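Local atomic coordinates of beta-galactosidase (Streptococcus pneumoniae, PDB entry 4CUA), a protein that hydrolyses terminal beta-galactosides, the part described here being a carbohydrate-binding module that probably helps the enzyme attach to galactose-containing glycans. Residues G82-H87 against G170-E175; A91-V96 against R161-D166; T104-P109 against H120-S125. All coordinates share one frame; numbering follows the deposited sequence.

Contact 1 of 3, residues G82-H87 against G170-E175; sequences GFHEDH and GTSITE. With CA (calcium ion), chain C; EDO (1,2-ethanediol), chain D.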
loop_
_atom_site.group_PDB
_atom_site.type_symbol
_atom_site.label_atom_id
_atom_site.label_comp_id
_atom_site.label_asym_id
_atom_site.label_seq_id
_atom_site.Cartn_x
_atom_site.Cartn_y
_atom_site.Cartn_z
ATOM N N GLY A 82 -9.185 -0.600 0.000
ATOM C CA GLY A 82 -10.273 -1.288 0.671
ATOM C C GLY A 82 -9.878 -1.620 2.096
ATOM O O GLY A 82 -9.219 -2.615 2.331
ATOM N N PHE A 83 -10.271 -0.790 3.024
ATOM C CA PHE A 83 -10.018 -1.082 4.425
ATOM C C PHE A 83 -10.921 -2.183 4.931
ATOM O O PHE A 83 -12.129 -2.233 4.620
ATOM C CB PHE A 83 -10.161 0.206 5.265
ATOM C CG PHE A 83 -9.124 1.238 4.950
ATOM C CD1 PHE A 83 -7.799 1.040 5.314
ATOM C CD2 PHE A 83 -9.436 2.395 4.229
ATOM C CE1 PHE A 83 -6.832 1.991 4.993
ATOM C CE2 PHE A 83 -8.469 3.319 3.896
ATOM C CZ PHE A 83 -7.165 3.123 4.278
ATOM N N HIS A 84 -10.398 -3.013 5.828
ATOM C CA HIS A 84 -11.124 -4.056 6.488
ATOM C C HIS A 84 -11.169 -3.797 7.982
ATOM O O HIS A 84 -10.288 -3.187 8.504
ATOM C CB HIS A 84 -10.516 -5.436 6.121
ATOM C CG HIS A 84 -10.725 -6.504 7.155
ATOM N ND1 HIS A 84 -9.940 -6.592 8.266
ATOM C CD2 HIS A 84 -11.660 -7.471 7.274
ATOM C CE1 HIS A 84 -10.343 -7.595 9.025
ATOM N NE2 HIS A 84 -11.389 -8.156 8.447
ATOM N N GLU A 85 -12.208 -4.268 8.634
ATOM C CA GLU A 85 -12.272 -4.127 10.091
ATOM C C GLU A 85 -12.907 -5.332 10.726
ATOM O O GLU A 85 -13.858 -5.925 10.220
ATOM C CB GLU A 85 -13.049 -2.872 10.507
ATOM C CG GLU A 85 -14.537 -2.918 10.246
ATOM C CD GLU A 85 -15.262 -1.685 10.765
ATOM O OE1 GLU A 85 -14.645 -0.848 11.427
ATOM O OE2 GLU A 85 -16.464 -1.540 10.478
ATOM N N ASP A 86 -12.379 -5.657 11.903
ATOM C CA ASP A 86 -12.942 -6.662 12.800
ATOM C C ASP A 86 -12.655 -6.141 14.247
ATOM O O ASP A 86 -12.304 -4.987 14.401
ATOM C CB ASP A 86 -12.483 -8.080 12.491
ATOM C CG ASP A 86 -10.962 -8.306 12.686
ATOM O OD1 ASP A 86 -10.287 -7.546 13.401
ATOM O OD2 ASP A 86 -10.504 -9.340 12.095
ATOM N N HIS A 87 -12.805 -6.987 15.267
ATOM C CA HIS A 87 -12.558 -6.534 16.638
ATOM C C HIS A 87 -11.143 -5.974 16.802
ATOM O O HIS A 87 -10.934 -5.015 17.548
ATOM C CB HIS A 87 -12.792 -7.683 17.632
ATOM C CG HIS A 87 -12.593 -7.294 19.063
ATOM N ND1 HIS A 87 -13.399 -6.374 19.706
ATOM C CD2 HIS A 87 -11.695 -7.719 19.988
ATOM C CE1 HIS A 87 -12.991 -6.236 20.957
ATOM N NE2 HIS A 87 -11.956 -7.032 21.150
ATOM N N GLY A 170 -4.344 -2.885 15.069
ATOM C CA GLY A 170 -3.661 -2.680 13.803
ATOM C C GLY A 170 -4.565 -2.087 12.766
ATOM O O GLY A 170 -5.760 -1.919 12.992
ATOM N N THR A 171 -3.919 -1.799 11.618
ATOM C CA THR A 171 -4.561 -1.294 10.405
ATOM C C THR A 171 -4.709 -2.486 9.488
ATOM O O THR A 171 -3.944 -3.444 9.559
ATOM C CB THR A 171 -3.731 -0.200 9.775
ATOM O OG1 THR A 171 -3.619 0.851 10.761
ATOM C CG2 THR A 171 -4.420 0.383 8.549
ATOM N N SER A 172 -5.708 -2.413 8.624
ATOM C CA SER A 172 -6.035 -3.528 7.766
ATOM C C SER A 172 -6.545 -3.126 6.366
ATOM O O SER A 172 -7.433 -2.295 6.241
ATOM C CB SER A 172 -7.091 -4.383 8.441
ATOM O OG SER A 172 -7.509 -5.513 7.675
ATOM N N ILE A 173 -6.058 -3.805 5.348
ATOM C CA ILE A 173 -6.379 -3.547 3.938
ATOM C C ILE A 173 -6.552 -4.868 3.210
ATOM O O ILE A 173 -5.643 -5.677 3.172
ATOM C CB ILE A 173 -5.252 -2.765 3.272
ATOM C CG1 ILE A 173 -5.104 -1.368 3.864
ATOM C CG2 ILE A 173 -5.491 -2.650 1.749
ATOM C CD1 ILE A 173 -3.836 -0.644 3.408
ATOM N N THR A 174 -7.726 -5.041 2.563
ATOM C CA THR A 174 -7.920 -6.266 1.738
ATOM C C THR A 174 -7.332 -6.124 0.304
ATOM O O THR A 174 -6.841 -7.082 -0.229
ATOM C CB THR A 174 -9.357 -6.715 1.699
ATOM O OG1 THR A 174 -9.445 -7.906 0.904
ATOM C CG2 THR A 174 -10.320 -5.709 1.217
ATOM N N GLU A 175 -7.353 -4.907 -0.225
ATOM C CA GLU A 175 -6.870 -4.668 -1.605
ATOM C C GLU A 175 -6.632 -3.206 -1.775
ATOM O O GLU A 175 -7.377 -2.397 -1.246
ATOM C CB GLU A 175 -7.929 -5.191 -2.606
ATOM C CG GLU A 175 -7.440 -5.367 -4.041
ATOM C CD GLU A 175 -6.522 -6.513 -4.301
ATOM O OE1 GLU A 175 -6.177 -7.289 -3.389
ATOM O OE2 GLU A 175 -6.095 -6.693 -5.500
HETATM CA CA CA C . -6.539 -8.847 -1.747
HETATM C C1 EDO D . -7.047 -9.354 12.137
HETATM O O1 EDO D . -8.080 -10.323 12.195
HETATM C C2 EDO D . -5.707 -9.933 11.737
HETATM O O2 EDO D . -5.827 -10.428 10.361
#
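H84 leans on S172 from CB outward, a side-chain bond doubling the backbone bond of the same pair where the strand of 82-83 has ended. CB starts 3.4 Å from S172 OG and CG keeps alongside the same oxygen, before H84 ND1 meets S172 OG at 2.7 Å in a bent hydrogen bond (137°) that either may donate. CE1 draws away to 3.8 Å from S172 OG. This oxygen and D86 OD2 both lie at the ring edge. Both groups are anti to their backbone nitrogens (chi1 153° for H84, 179° for S172). In the backbone H84 N donates to S172 O at 3.1 Å from above the carbonyl plane, while H84 O is buried with no partner in the model. The segments belong to neighbouring antiparallel strands of the galactose-binding beta-sandwich, the end of 70-83 against 172-177; F83 and I173 form a non-hydrogen-bonded pair, F83 CD1 3.9 Å from I173 CG1, with M162 against both. G82 is held at both its N and its O, by E175 O and T174 N. At the corner T174 O (2.4 Å) and E175 OE1 (2.3 Å) bind the calcium ion, with N33, D36, L38 and N47; K37 is a further partner of the E175 carboxylate.

Contact 2 of 3, residues A91-V96 against R161-D166; sequences APKSYV and RMVKAD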
loop_
_atom_site.group_PDB
_atom_site.type_symbol
_atom_site.label_atom_id
_atom_site.label_comp_id
_atom_site.label_asym_id
_atom_site.label_seq_id
_atom_site.Cartn_x
_atom_site.Cartn_y
_atom_site.Cartn_z
ATOM N N ALA A 91 -9.677 0.656 9.740
ATOM C CA ALA A 91 -9.088 1.807 9.052
ATOM C C ALA A 91 -8.173 2.575 10.027
ATOM O O ALA A 91 -8.391 2.550 11.247
ATOM C CB ALA A 91 -10.221 2.686 8.567
ATOM N N PRO A 92 -7.177 3.269 9.505
ATOM C CA PRO A 92 -6.250 4.003 10.392
ATOM C C PRO A 92 -6.872 5.320 10.863
ATOM O O PRO A 92 -7.793 5.829 10.239
ATOM C CB PRO A 92 -5.071 4.278 9.498
ATOM C CG PRO A 92 -5.649 4.299 8.069
ATOM C CD PRO A 92 -6.793 3.349 8.099
ATOM N N LYS A 93 -6.349 5.856 11.949
ATOM C CA LYS A 93 -6.828 7.169 12.382
ATOM C C LYS A 93 -6.172 8.308 11.616
ATOM O O LYS A 93 -6.727 9.397 11.605
ATOM C CB LYS A 93 -6.591 7.355 13.897
ATOM C CG LYS A 93 -5.146 7.420 14.340
ATOM C CD LYS A 93 -5.044 7.735 15.849
ATOM C CE LYS A 93 -3.615 7.752 16.326
ATOM N NZ LYS A 93 -3.614 8.207 17.790
ATOM N N SER A 94 -5.005 8.126 11.024
ATOM C CA SER A 94 -4.363 9.146 10.259
ATOM C C SER A 94 -3.508 8.477 9.195
ATOM O O SER A 94 -3.165 7.294 9.342
ATOM C CB SER A 94 -3.518 10.049 11.189
ATOM O OG SER A 94 -2.369 9.382 11.693
ATOM N N TYR A 95 -3.198 9.194 8.137
ATOM C CA TYR A 95 -2.374 8.676 7.042
ATOM C C TYR A 95 -1.766 9.770 6.215
ATOM O O TYR A 95 -2.189 10.943 6.252
ATOM C CB TYR A 95 -3.237 7.765 6.100
ATOM C CG TYR A 95 -4.339 8.586 5.432
ATOM C CD1 TYR A 95 -5.547 8.782 6.037
ATOM C CD2 TYR A 95 -4.133 9.155 4.203
ATOM C CE1 TYR A 95 -6.543 9.585 5.451
ATOM C CE2 TYR A 95 -5.117 9.954 3.626
ATOM C CZ TYR A 95 -6.306 10.123 4.252
ATOM O OH TYR A 95 -7.276 10.956 3.648
ATOM N N VAL A 96 -0.758 9.425 5.471
ATOM C CA VAL A 96 -0.146 10.276 4.491
ATOM C C VAL A 96 0.100 9.415 3.266
ATOM O O VAL A 96 0.625 8.304 3.366
ATOM C CB VAL A 96 1.217 10.799 4.930
ATOM C CG1 VAL A 96 1.880 11.618 3.847
ATOM C CG2 VAL A 96 1.020 11.620 6.195
ATOM N N ARG A 161 1.038 5.620 4.296
ATOM C CA ARG A 161 1.691 5.460 5.611
ATOM C C ARG A 161 0.689 5.860 6.664
ATOM O O ARG A 161 0.117 6.990 6.652
ATOM C CB ARG A 161 2.940 6.333 5.620
ATOM C CG ARG A 161 3.709 6.253 6.947
ATOM C CD ARG A 161 5.079 6.818 6.800
ATOM N NE ARG A 161 5.117 8.157 6.208
ATOM C CZ ARG A 161 4.851 9.286 6.844
ATOM N NH1 ARG A 161 4.570 9.306 8.143
ATOM N NH2 ARG A 161 4.928 10.414 6.167
HETATM N N MSE A 162 0.411 4.940 7.586
HETATM C CA MSE A 162 -0.803 4.958 8.359
HETATM C C MSE A 162 -0.637 4.654 9.834
HETATM O O MSE A 162 0.125 3.759 10.178
HETATM C CB MSE A 162 -1.741 3.831 7.881
HETATM C CG MSE A 162 -2.122 4.044 6.408
HETATM SE SE MSE A 162 -2.977 2.437 5.663
HETATM C CE MSE A 162 -1.422 1.257 5.692
ATOM N N VAL A 163 -1.302 5.398 10.691
ATOM C CA VAL A 163 -1.269 5.105 12.126
ATOM C C VAL A 163 -2.554 4.444 12.524
ATOM O O VAL A 163 -3.670 4.936 12.204
ATOM C CB VAL A 163 -1.080 6.391 12.950
ATOM C CG1 VAL A 163 -0.935 5.996 14.408
ATOM C CG2 VAL A 163 0.159 7.126 12.521
ATOM N N LYS A 164 -2.488 3.319 13.238
ATOM C CA LYS A 164 -3.683 2.629 13.653
ATOM C C LYS A 164 -4.580 3.411 14.563
ATOM O O LYS A 164 -4.101 4.299 15.266
ATOM C CB LYS A 164 -3.347 1.317 14.352
ATOM C CG LYS A 164 -2.807 1.510 15.757
ATOM C CD LYS A 164 -2.699 0.185 16.489
ATOM C CE LYS A 164 -2.415 0.416 17.993
ATOM N NZ LYS A 164 -3.523 1.146 18.679
ATOM N N ALA A 165 -5.840 3.047 14.576
ATOM C CA ALA A 165 -6.806 3.659 15.482
ATOM C C ALA A 165 -6.429 3.217 16.910
ATOM O O ALA A 165 -6.018 2.095 17.147
ATOM C CB ALA A 165 -8.190 3.206 15.128
ATOM N N ASP A 166 -6.694 4.101 17.867
ATOM C CA ASP A 166 -6.359 3.788 19.252
ATOM C C ASP A 166 -7.116 2.632 19.850
ATOM O O ASP A 166 -6.554 1.839 20.670
ATOM C CB ASP A 166 -6.588 5.032 20.118
ATOM C CG ASP A 166 -5.655 6.156 19.815
ATOM O OD1 ASP A 166 -4.658 6.041 19.064
ATOM O OD2 ASP A 166 -5.909 7.255 20.409
HETATM O O HOH W 1 -6.758 0.852 12.979
#
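K93 and D166 close the solvent-facing end of this pairing with a salt bridge, K93 NZ lying 2.7 Å from D166 OD1 on the syn side of the carboxylate. The lysine leaves its backbone between N and the carbonyl carbon (chi1 66°) and then runs straight, its CG passing K164 O and its CE touching V163 CG1. Its own amide is also engaged, K93 N to V163 O at 2.8 Å, though bent (136° at the hydrogen). Next to it a water bridges A91 O and A165 N, joining the two segments where they diverge. K164 NZ donates to A165 O (3.1 Å, from above the carbonyl plane) and to K168 O. Strands 94-96 and 161-163 are neighbours in the antiparallel beta-sandwich, their axes 4.7 Å apart at closest approach. Three backbone bonds join them: V163 N to S94 O at 3.0 Å, V96 N to R161 O at 2.8 Å, and R161 N to V96 O, almost straight; M162 bonds instead to A59. V96 CB lies over one face of the R161 guanidinium, whose NH2 and NH1 find carboxylates in E98 and E58. On the face carrying Y95 and M162, P92 CB from the adjoining loop rests 3.7 Å from selenomethionine M162 CB.

Contact 3 of 3, residues T104-P109 against H120-S125; sequences TVPTAP and HVFNDS. With EDO (1,2-ethanediol), chain H; EDO (1,2-ethanediol), chain E.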
loop_
_atom_site.group_PDB
_atom_site.type_symbol
_atom_site.label_atom_id
_atom_site.label_comp_id
_atom_site.label_asym_id
_atom_site.label_seq_id
_atom_site.Cartn_x
_atom_site.Cartn_y
_atom_site.Cartn_z
ATOM N N THR A 104 18.252 7.054 -6.260
ATOM C CA THR A 104 18.617 5.663 -6.385
ATOM C C THR A 104 17.402 4.891 -6.927
ATOM O O THR A 104 16.320 5.022 -6.397
ATOM C CB THR A 104 19.104 5.106 -5.043
ATOM O OG1 THR A 104 20.246 5.858 -4.596
ATOM C CG2 THR A 104 19.450 3.631 -5.170
ATOM N N VAL A 105 17.585 4.174 -7.997
ATOM C CA VAL A 105 16.568 3.300 -8.533
ATOM C C VAL A 105 16.274 2.204 -7.465
ATOM O O VAL A 105 17.180 1.497 -7.054
ATOM C CB VAL A 105 17.049 2.694 -9.848
ATOM C CG1 VAL A 105 16.051 1.671 -10.344
ATOM C CG2 VAL A 105 17.215 3.810 -10.905
ATOM N N PRO A 106 15.023 2.093 -7.007
ATOM C CA PRO A 106 14.715 1.065 -6.002
ATOM C C PRO A 106 14.857 -0.315 -6.523
ATOM O O PRO A 106 14.662 -0.542 -7.712
ATOM C CB PRO A 106 13.284 1.347 -5.622
ATOM C CG PRO A 106 12.727 2.231 -6.642
ATOM C CD PRO A 106 13.819 2.793 -7.460
ATOM N N THR A 107 15.264 -1.236 -5.661
ATOM C CA THR A 107 15.294 -2.671 -5.939
ATOM C C THR A 107 14.021 -3.264 -5.318
ATOM O O THR A 107 13.411 -2.650 -4.451
ATOM C CB THR A 107 16.502 -3.309 -5.212
ATOM O OG1 THR A 107 16.446 -3.005 -3.816
ATOM C CG2 THR A 107 17.797 -2.778 -5.775
ATOM N N ALA A 108 13.642 -4.450 -5.765
ATOM C CA ALA A 108 12.580 -5.167 -5.073
ATOM C C ALA A 108 13.150 -5.522 -3.688
ATOM O O ALA A 108 14.210 -6.169 -3.590
ATOM C CB ALA A 108 12.223 -6.436 -5.804
ATOM N N PRO A 109 12.384 -5.207 -2.613
ATOM C CA PRO A 109 12.806 -5.674 -1.292
ATOM C C PRO A 109 12.973 -7.195 -1.245
ATOM O O PRO A 109 12.301 -7.970 -1.914
ATOM C CB PRO A 109 11.705 -5.173 -0.374
ATOM C CG PRO A 109 11.179 -3.948 -1.087
ATOM C CD PRO A 109 11.180 -4.373 -2.534
ATOM N N HIS A 120 17.117 -0.635 2.788
ATOM C CA HIS A 120 16.409 -0.334 1.550
ATOM C C HIS A 120 16.115 1.146 1.487
ATOM O O HIS A 120 15.705 1.740 2.460
ATOM C CB HIS A 120 15.118 -1.166 1.510
ATOM C CG HIS A 120 14.512 -1.224 0.152
ATOM N ND1 HIS A 120 13.732 -0.214 -0.333
ATOM C CD2 HIS A 120 14.617 -2.128 -0.845
ATOM C CE1 HIS A 120 13.337 -0.507 -1.558
ATOM N NE2 HIS A 120 13.892 -1.647 -1.903
ATOM N N VAL A 121 16.179 1.669 0.250
ATOM C CA VAL A 121 15.874 3.088 -0.015
ATOM C C VAL A 121 14.523 3.510 0.496
ATOM O O VAL A 121 14.281 4.660 0.878
ATOM C CB VAL A 121 16.021 3.456 -1.485
ATOM C CG1 VAL A 121 17.490 3.370 -1.884
ATOM C CG2 VAL A 121 15.139 2.625 -2.416
ATOM N N PHE A 122 13.582 2.583 0.532
ATOM C CA PHE A 122 12.272 2.952 1.004
ATOM C C PHE A 122 12.229 3.387 2.465
ATOM O O PHE A 122 11.318 4.068 2.858
ATOM C CB PHE A 122 11.239 1.820 0.833
ATOM C CG PHE A 122 10.884 1.494 -0.577
ATOM C CD1 PHE A 122 11.125 2.351 -1.655
ATOM C CD2 PHE A 122 10.248 0.282 -0.837
ATOM C CE1 PHE A 122 10.776 2.005 -2.959
ATOM C CE2 PHE A 122 9.868 -0.051 -2.133
ATOM C CZ PHE A 122 10.119 0.806 -3.176
ATOM N N ASN A 123 13.209 2.956 3.262
ATOM C CA ASN A 123 13.223 3.304 4.662
ATOM C C ASN A 123 13.750 4.720 4.933
ATOM O O ASN A 123 13.671 5.151 6.094
ATOM C CB ASN A 123 14.074 2.317 5.423
ATOM C CG ASN A 123 13.457 0.927 5.407
ATOM O OD1 ASN A 123 12.248 0.792 5.594
ATOM N ND2 ASN A 123 14.293 -0.084 5.217
ATOM N N ASP A 124 14.333 5.361 3.938
ATOM C CA ASP A 124 14.870 6.758 4.091
ATOM C C ASP A 124 13.776 7.744 3.742
ATOM O O ASP A 124 13.356 7.815 2.566
ATOM C CB ASP A 124 16.088 6.890 3.222
ATOM C CG ASP A 124 16.804 8.247 3.378
ATOM O OD1 ASP A 124 16.229 9.104 4.104
ATOM O OD2 ASP A 124 17.861 8.353 2.692
ATOM N N SER A 125 13.335 8.522 4.710
ATOM C CA SER A 125 12.266 9.506 4.487
ATOM C C SER A 125 12.675 10.574 3.454
ATOM O O SER A 125 11.754 11.117 2.791
ATOM C CB SER A 125 11.811 10.122 5.807
ATOM O OG SER A 125 12.932 10.817 6.356
HETATM C C1 EDO H . 17.891 0.141 -3.911
HETATM O O1 EDO H . 19.278 0.346 -3.593
HETATM C C2 EDO H . 17.284 -0.681 -2.751
HETATM O O2 EDO H . 17.586 -0.048 -1.523
HETATM C C1 EDO E . 9.210 1.401 4.293
HETATM O O1 EDO E . 9.775 0.378 4.972
HETATM C C2 EDO E . 8.289 0.729 3.193
HETATM O O2 EDO E . 7.341 1.605 2.873
#
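P109 sets its CG over one face of H120: this proline bump stands 4.0 Å from the centroid of the imidazole and 27° off its normal, a CH-pi contact. Over the opposite face lies C2 of a 1,2-ethanediol, probably from the crystallisation liquor, whose close approach to T107 makes its exact placing doubtful. Between these two the ring is a flat plate held at its edge. H120 NE2 donates to T107 O at 2.8 Å, with the oxygen practically in the ring plane, although the donor stands above the carbonyl plane of T107. On the other nitrogen, H120 ND1 accepts from F122 N at 2.9 Å, so both ring nitrogens are engaged and the imidazole cannot easily turn.

A second bump, the ring of P106, projects into a hollow shaped by V121 and F122. Its CB comes 3.7 Å from F122 CE1 and 3.9 Å from V121 CG2, and the side chains of P106 and F122 cross at about a right angle. F122 reaches this place with its CG anti to the carbonyl carbon (chi1 -68°); above its ring centre stands H120 CE1, and F21 stacks on the phenyl. Farther along, T104 CG2 fits against V121 CG1 at 3.8 Å, crossing it at a slant and extending the apolar seam toward the surface. P106 thus packs on V121 and F122 of the 3-10 turn 121-123 and P109 on H120 just before it, a closed loop in the connection between strands 94-100 and 128-130 of this galactose-binding beta-sandwich.

How the contacts relate
The three contacts are nested along the chain: 104-109 with 120-125 lies inside the loop closed by 91-96 with 161-166, which in turn lies inside the one closed by 82-87 with 170-175. Contacts 1 and 2 adjoin, their centres 11 Å apart, and reach the same antiparallel sheet; F83 on P92 and T171 on M162 and K164 pass the packing from one to the other. Contact 3 stands about 26 Å from contact 1 and 22 Å from contact 2, centre to centre, and touches neither. One fold therefore combines sheet pairing near a calcium site with a locally closed loop across the chain's centre from contact 1.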